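Local coordinates for protein EmGH1 (Erythrobacter marinus, PDB 5Z87) that probably hydrolyses beta-glucosidic bonds as a family 3 glycoside hydrolase, and carries a magnesium ion in its fibronectin type III-like domain, at residues P676-A681 and T780-V785; R712-S717 and P763-I768. One frame throughout, in Å; residues are numbered along the deposited sequence.

How the contacts relate
Both contacts lie in the fibronectin type III-like part of the chain, their centres 11 Å apart. Contact 1 joins the end of strand 671-678, and the turn after it, to strand 778-784, the last of the chain; both segments of contact 2 fall between these in sequence. Strands 764-771 and 778-784, consecutive in the chain, are neighbours in one sheet, where the amides of I768 and I766 probably donate to the carbonyls of T780 and I782. Contact 2 pairs strand 764-771 with strand 703-713, while contact 1 reaches over to the three-stranded sheet. Together they tie the magnesium site at the end of strand 703-713 to the C-terminal strand.

Contact 1 of 2, residues P676-A681 and T780-V785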
loop_
_atom_site.group_PDB
_atom_site.type_symbol
_atom_site.label_atom_id
_atom_site.label_comp_id
_atom_site.label_asym_id
_atom_site.label_seq_id
_atom_site.Cartn_x
_atom_site.Cartn_y
_atom_site.Cartn_z
ATOM N N PRO A 676 2.465 24.484 -24.429
ATOM C CA PRO A 676 1.972 23.609 -25.502
ATOM C C PRO A 676 0.909 24.334 -26.307
ATOM O O PRO A 676 0.084 25.069 -25.763
ATOM C CB PRO A 676 1.402 22.400 -24.751
ATOM C CG PRO A 676 1.060 22.945 -23.372
ATOM C CD PRO A 676 2.170 23.943 -23.089
ATOM N N GLN A 677 0.967 24.155 -27.625
ATOM C CA GLN A 677 0.026 24.761 -28.559
ATOM C C GLN A 677 -0.676 23.642 -29.311
ATOM O O GLN A 677 -0.026 22.868 -30.020
ATOM C CB GLN A 677 0.733 25.693 -29.548
ATOM C CG GLN A 677 1.575 26.791 -28.921
ATOM C CD GLN A 677 1.724 27.997 -29.836
ATOM O OE1 GLN A 677 2.824 28.314 -30.302
ATOM N NE2 GLN A 677 0.611 28.674 -30.101
ATOM N N ALA A 678 -1.990 23.553 -29.152
ATOM C CA ALA A 678 -2.775 22.588 -29.898
ATOM C C ALA A 678 -3.229 23.230 -31.196
ATOM O O ALA A 678 -3.545 24.423 -31.230
ATOM C CB ALA A 678 -3.985 22.103 -29.095
ATOM N N GLU A 679 -3.251 22.424 -32.263
ATOM C CA GLU A 679 -3.637 22.913 -33.581
ATOM C C GLU A 679 -5.108 23.307 -33.633
ATOM O O GLU A 679 -5.486 24.182 -34.419
ATOM C CB GLU A 679 -3.323 21.847 -34.630
ATOM C CG GLU A 679 -3.706 22.204 -36.050
ATOM C CD GLU A 679 -3.123 21.234 -37.072
ATOM O OE1 GLU A 679 -2.949 20.046 -36.736
ATOM O OE2 GLU A 679 -2.824 21.665 -38.208
ATOM N N ARG A 680 -5.950 22.684 -32.816
ATOM C CA ARG A 680 -7.372 22.998 -32.769
ATOM C C ARG A 680 -7.806 23.097 -31.320
ATOM O O ARG A 680 -7.296 22.374 -30.463
ATOM C CB ARG A 680 -8.242 21.920 -33.455
ATOM C CG ARG A 680 -8.101 21.808 -34.956
ATOM C CD ARG A 680 -9.371 21.210 -35.541
ATOM N NE ARG A 680 -9.400 19.754 -35.422
ATOM C CZ ARG A 680 -10.514 19.020 -35.456
ATOM N NH1 ARG A 680 -11.704 19.607 -35.602
ATOM N NH2 ARG A 680 -10.441 17.694 -35.351
ATOM N N ALA A 681 -8.764 23.982 -31.054
ATOM C CA ALA A 681 -9.307 24.092 -29.707
ATOM C C ALA A 681 -10.333 23.010 -29.409
ATOM O O ALA A 681 -10.548 22.679 -28.239
ATOM C CB ALA A 681 -9.934 25.476 -29.492
ATOM N N THR A 780 -2.440 24.012 -21.900
ATOM C CA THR A 780 -3.478 24.527 -22.772
ATOM C C THR A 780 -4.641 23.556 -22.676
ATOM O O THR A 780 -4.478 22.418 -22.232
ATOM C CB THR A 780 -2.982 24.667 -24.213
ATOM O OG1 THR A 780 -3.983 25.324 -24.996
ATOM C CG2 THR A 780 -2.674 23.278 -24.820
ATOM N N ARG A 781 -5.824 24.003 -23.082
ATOM C CA ARG A 781 -7.037 23.224 -22.882
ATOM C C ARG A 781 -7.751 22.993 -24.202
ATOM O O ARG A 781 -7.987 23.935 -24.960
ATOM C CB ARG A 781 -7.968 23.927 -21.907
ATOM C CG ARG A 781 -7.485 23.840 -20.496
ATOM C CD ARG A 781 -8.284 24.745 -19.594
ATOM N NE ARG A 781 -8.255 24.244 -18.231
ATOM C CZ ARG A 781 -7.210 24.370 -17.428
ATOM N NH1 ARG A 781 -6.120 24.992 -17.859
ATOM N NH2 ARG A 781 -7.253 23.876 -16.203
ATOM N N ILE A 782 -8.124 21.744 -24.454
ATOM C CA ILE A 782 -8.942 21.405 -25.606
ATOM C C ILE A 782 -10.226 20.742 -25.119
ATOM O O ILE A 782 -10.338 20.297 -23.970
ATOM C CB ILE A 782 -8.195 20.490 -26.592
ATOM C CG1 ILE A 782 -7.869 19.161 -25.907
ATOM C CG2 ILE A 782 -6.933 21.190 -27.101
ATOM C CD1 ILE A 782 -8.270 17.946 -26.717
ATOM N N THR A 783 -11.206 20.686 -26.019
ATOM C CA THR A 783 -12.492 20.052 -25.755
ATOM C C THR A 783 -12.697 18.912 -26.741
ATOM O O THR A 783 -12.480 19.082 -27.946
ATOM C CB THR A 783 -13.632 21.065 -25.866
ATOM O OG1 THR A 783 -13.451 22.078 -24.874
ATOM C CG2 THR A 783 -14.983 20.399 -25.653
ATOM N N LEU A 784 -13.084 17.753 -26.228
ATOM C CA LEU A 784 -13.539 16.654 -27.066
ATOM C C LEU A 784 -15.046 16.776 -27.239
ATOM O O LEU A 784 -15.774 17.002 -26.262
ATOM C CB LEU A 784 -13.187 15.298 -26.451
ATOM C CG LEU A 784 -11.745 15.053 -26.001
ATOM C CD1 LEU A 784 -11.587 13.653 -25.413
ATOM C CD2 LEU A 784 -10.771 15.275 -27.139
ATOM N N VAL A 785 -15.507 16.649 -28.484
ATOM C CA VAL A 785 -16.929 16.758 -28.806
ATOM C C VAL A 785 -17.443 15.471 -29.446
ATOM O O VAL A 785 -18.501 14.959 -29.065
ATOM C CB VAL A 785 -17.201 17.949 -29.726
ATOM C CG1 VAL A 785 -18.663 17.981 -30.116
ATOM C CG2 VAL A 785 -16.822 19.247 -29.025
ATOM O OXT VAL A 785 -16.814 14.912 -30.350
HETATM O O HOH W 1 -3.505 25.617 -27.693
HETATM O O HOH W 2 -11.854 24.065 -26.603
#
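The carbonyl oxygen of A681 is gripped from several directions where the chain comes down onto the last strand. T783 N donates to A681 O at 3.1 Å, lying in the carbonyl plane with an N-H...O angle of 154°. The alpha hydrogen of I782 adds a weaker C-H...O contact, I782 CA being 3.3 Å from A681 O. A water donates a second hydrogen bond to this oxygen and also hydrogen-bonds T783 OG1.

Nearer the middle, the methyl branch of I782 does the touching. Its CG2 fits beneath the turn, 3.7 Å from A678 CB and 3.6 Å from the carbonyl oxygen of R680. With chi1 at 63°, CG1 is held between the backbone N and carbonyl carbon and the longer arm leads away from the turn. I782 also packs on L689 and I766, so its side chain bridges the two sheets.

At the other end P676 and T780 lie alongside, pointing opposite ways: T780 CG2 lies 4.0 Å from P676 CG and 3.4 Å from P676 O. OG1 of T780, placed trans to its own N (chi1 -173°), meets a second water at 2.8 Å, and that water accepts from A678 N at 2.9 Å.

The guanidinium of R680 forms a salt bridge with D687. Segment 676-681 thus crosses from the edge of the three-stranded sheet to the edge of the other, as expected of a beta sandwich. One direct backbone bond, two water bridges and a small apolar patch hold this crossing: one water reinforces the bond at A681, the other bridges A678 and T780, which have no direct one.

Contact 2 of 2, residues R712-S717 and P763-I768; sequences RDSIAS and PGEIVI. With MG (magnesium ion), chain E.
S714 and E765 make the side-chain bond of this contact: S714 OG donates to E765 OE1 at 2.6 Å, and E765 OE1 accepts through its lone pair anti to the other carboxylate oxygen. Two torsions bring them together. OG of S714 turns back beside its own amide (chi1 -65°), while the E765 chain runs extended with CG trans to N (chi1 176°). The same hydroxyl rests 3.6 Å from V767 CG2, and E765 OE2 has a long, weak ion pair with R781.

D713, with CG trans to its backbone N (chi1 -176°), binds the magnesium ion through one oxygen, OD1, at 2.0 Å. I715 O is the second protein ligand, at 2.1 Å from the ion, and four waters complete an octahedron. One water sits opposite D713 OD1, another opposite I715 O. The uncoordinated OD2 is met by a metal-bound water and by R720, which together hold the carboxylate's rotation. I766, across the pair, lays CD1 3.7 Å from D713 OD1, the two side chains crossing obliquely. Other coordinated waters donate to P763 O and E765 O, so the ion links both segments although only 712-717 binds it directly.

The strands pair antiparallel: R712 and V767 form a hydrogen-bonded pair, R712 N to V767 O and V767 N to R712 O both 2.9 Å, and D713 and I766 the following non-hydrogen-bonded one. A weak bond from S714 N to E765 O follows just past the strand end. In one conformer R712 bends at chi2 and its NH2 bonds P721 O.

Strand 764-771 lies between strands 703-713 and 778-784, with I766 packed on L784. From the magnesium loop, I715 packs on A327 of the second subunit, and A716 makes backbone hydrogen bonds to that subunit.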
loop_
_atom_site.group_PDB
_atom_site.type_symbol
_atom_site.label_atom_id
_atom_site.label_comp_id
_atom_site.label_asym_id
_atom_site.label_seq_id
_atom_site.Cartn_x
_atom_site.Cartn_y
_atom_site.Cartn_z
ATOM N N ARG A 712 -4.462 15.697 -18.596
ATOM C CA ARG A 712 -5.409 15.470 -17.511
ATOM C C ARG A 712 -6.808 15.452 -18.108
ATOM O O ARG A 712 -7.215 16.410 -18.772
ATOM C CB ARG A 712 -5.289 16.551 -16.425
ATOM C CG ARG A 712 -6.551 16.795 -15.578
ATOM C CD ARG A 712 -6.865 15.643 -14.626
ATOM N NE ARG A 712 -8.005 15.943 -13.747
ATOM C CZ ARG A 712 -8.629 15.046 -12.987
ATOM N NH1 ARG A 712 -9.655 15.412 -12.225
ATOM N NH2 ARG A 712 -8.224 13.791 -12.978
ATOM N N ASP A 713 -7.535 14.366 -17.881
ATOM C CA ASP A 713 -8.936 14.273 -18.275
ATOM C C ASP A 713 -9.739 14.863 -17.116
ATOM O O ASP A 713 -9.936 14.206 -16.086
ATOM C CB ASP A 713 -9.287 12.823 -18.579
ATOM C CG ASP A 713 -10.697 12.649 -19.076
ATOM O OD1 ASP A 713 -11.403 13.668 -19.278
ATOM O OD2 ASP A 713 -11.100 11.478 -19.235
ATOM N N SER A 714 -10.186 16.116 -17.284
ATOM C CA SER A 714 -10.736 16.895 -16.169
ATOM C C SER A 714 -11.916 16.191 -15.511
ATOM O O SER A 714 -12.007 16.138 -14.278
ATOM C CB SER A 714 -11.164 18.284 -16.644
ATOM O OG SER A 714 -10.054 19.045 -17.070
ATOM N N ILE A 715 -12.829 15.652 -16.313
ATOM C CA ILE A 715 -14.002 14.933 -15.822
ATOM C C ILE A 715 -14.050 13.594 -16.535
ATOM O O ILE A 715 -13.850 13.524 -17.750
ATOM C CB ILE A 715 -15.308 15.718 -16.073
ATOM C CG1 ILE A 715 -15.235 17.126 -15.469
ATOM C CG2 ILE A 715 -16.501 14.939 -15.545
ATOM C CD1 ILE A 715 -15.270 17.150 -13.938
ATOM N N ALA A 716 -14.328 12.531 -15.791
ATOM C CA ALA A 716 -14.324 11.212 -16.398
ATOM C C ALA A 716 -15.271 10.306 -15.623
ATOM O O ALA A 716 -15.546 10.534 -14.440
ATOM C CB ALA A 716 -12.903 10.646 -16.438
ATOM N N SER A 717 -15.770 9.268 -16.307
ATOM C CA SER A 717 -16.751 8.377 -15.688
ATOM C C SER A 717 -16.156 7.632 -14.496
ATOM O O SER A 717 -16.890 7.246 -13.573
ATOM C CB SER A 717 -17.311 7.394 -16.726
ATOM O OG SER A 717 -16.272 6.732 -17.448
ATOM N N PRO A 763 -16.916 13.038 -24.127
ATOM C CA PRO A 763 -16.906 14.482 -24.380
ATOM C C PRO A 763 -16.453 15.230 -23.141
ATOM O O PRO A 763 -16.711 14.806 -22.010
ATOM C CB PRO A 763 -18.372 14.801 -24.712
ATOM C CG PRO A 763 -18.995 13.484 -25.024
ATOM C CD PRO A 763 -18.273 12.475 -24.201
ATOM N N GLY A 764 -15.773 16.352 -23.358
ATOM C CA GLY A 764 -15.332 17.195 -22.266
ATOM C C GLY A 764 -13.878 17.606 -22.398
ATOM O O GLY A 764 -13.182 17.277 -23.358
ATOM N N GLU A 765 -13.414 18.319 -21.374
ATOM C CA GLU A 765 -12.150 19.035 -21.424
ATOM C C GLU A 765 -10.958 18.114 -21.187
ATOM O O GLU A 765 -10.996 17.221 -20.335
ATOM C CB GLU A 765 -12.151 20.143 -20.377
ATOM C CG GLU A 765 -10.855 20.901 -20.267
ATOM C CD GLU A 765 -10.853 21.851 -19.084
ATOM O OE1 GLU A 765 -10.666 21.387 -17.929
ATOM O OE2 GLU A 765 -11.062 23.063 -19.323
ATOM N N ILE A 766 -9.891 18.348 -21.940
ATOM C CA ILE A 766 -8.591 17.748 -21.682
ATOM C C ILE A 766 -7.599 18.879 -21.481
ATOM O O ILE A 766 -7.561 19.819 -22.283
ATOM C CB ILE A 766 -8.131 16.837 -22.833
ATOM C CG1 ILE A 766 -9.219 15.809 -23.198
ATOM C CG2 ILE A 766 -6.796 16.191 -22.461
ATOM C CD1 ILE A 766 -9.392 14.677 -22.162
ATOM N N VAL A 767 -6.821 18.798 -20.402
ATOM C CA VAL A 767 -5.712 19.711 -20.163
ATOM C C VAL A 767 -4.466 19.056 -20.734
ATOM O O VAL A 767 -4.184 17.891 -20.440
ATOM C CB VAL A 767 -5.543 20.010 -18.661
ATOM C CG1 VAL A 767 -4.469 21.089 -18.439
ATOM C CG2 VAL A 767 -6.858 20.449 -18.049
ATOM N N ILE A 768 -3.741 19.783 -21.579
ATOM C CA ILE A 768 -2.505 19.297 -22.184
ATOM C C ILE A 768 -1.359 20.086 -21.574
ATOM O O ILE A 768 -1.401 21.318 -21.546
ATOM C CB ILE A 768 -2.530 19.435 -23.718
ATOM C CG1 ILE A 768 -3.576 18.500 -24.324
ATOM C CG2 ILE A 768 -1.167 19.131 -24.300
ATOM C CD1 ILE A 768 -3.853 18.782 -25.772
HETATM MG MG MG E . -13.341 13.907 -19.715
HETATM O O HOH W 3 -13.453 11.789 -20.039
HETATM O O HOH W 4 -13.022 15.951 -19.298
HETATM O O HOH W 5 -15.409 13.957 -19.798
HETATM O O HOH W 6 -13.054 14.029 -21.885
#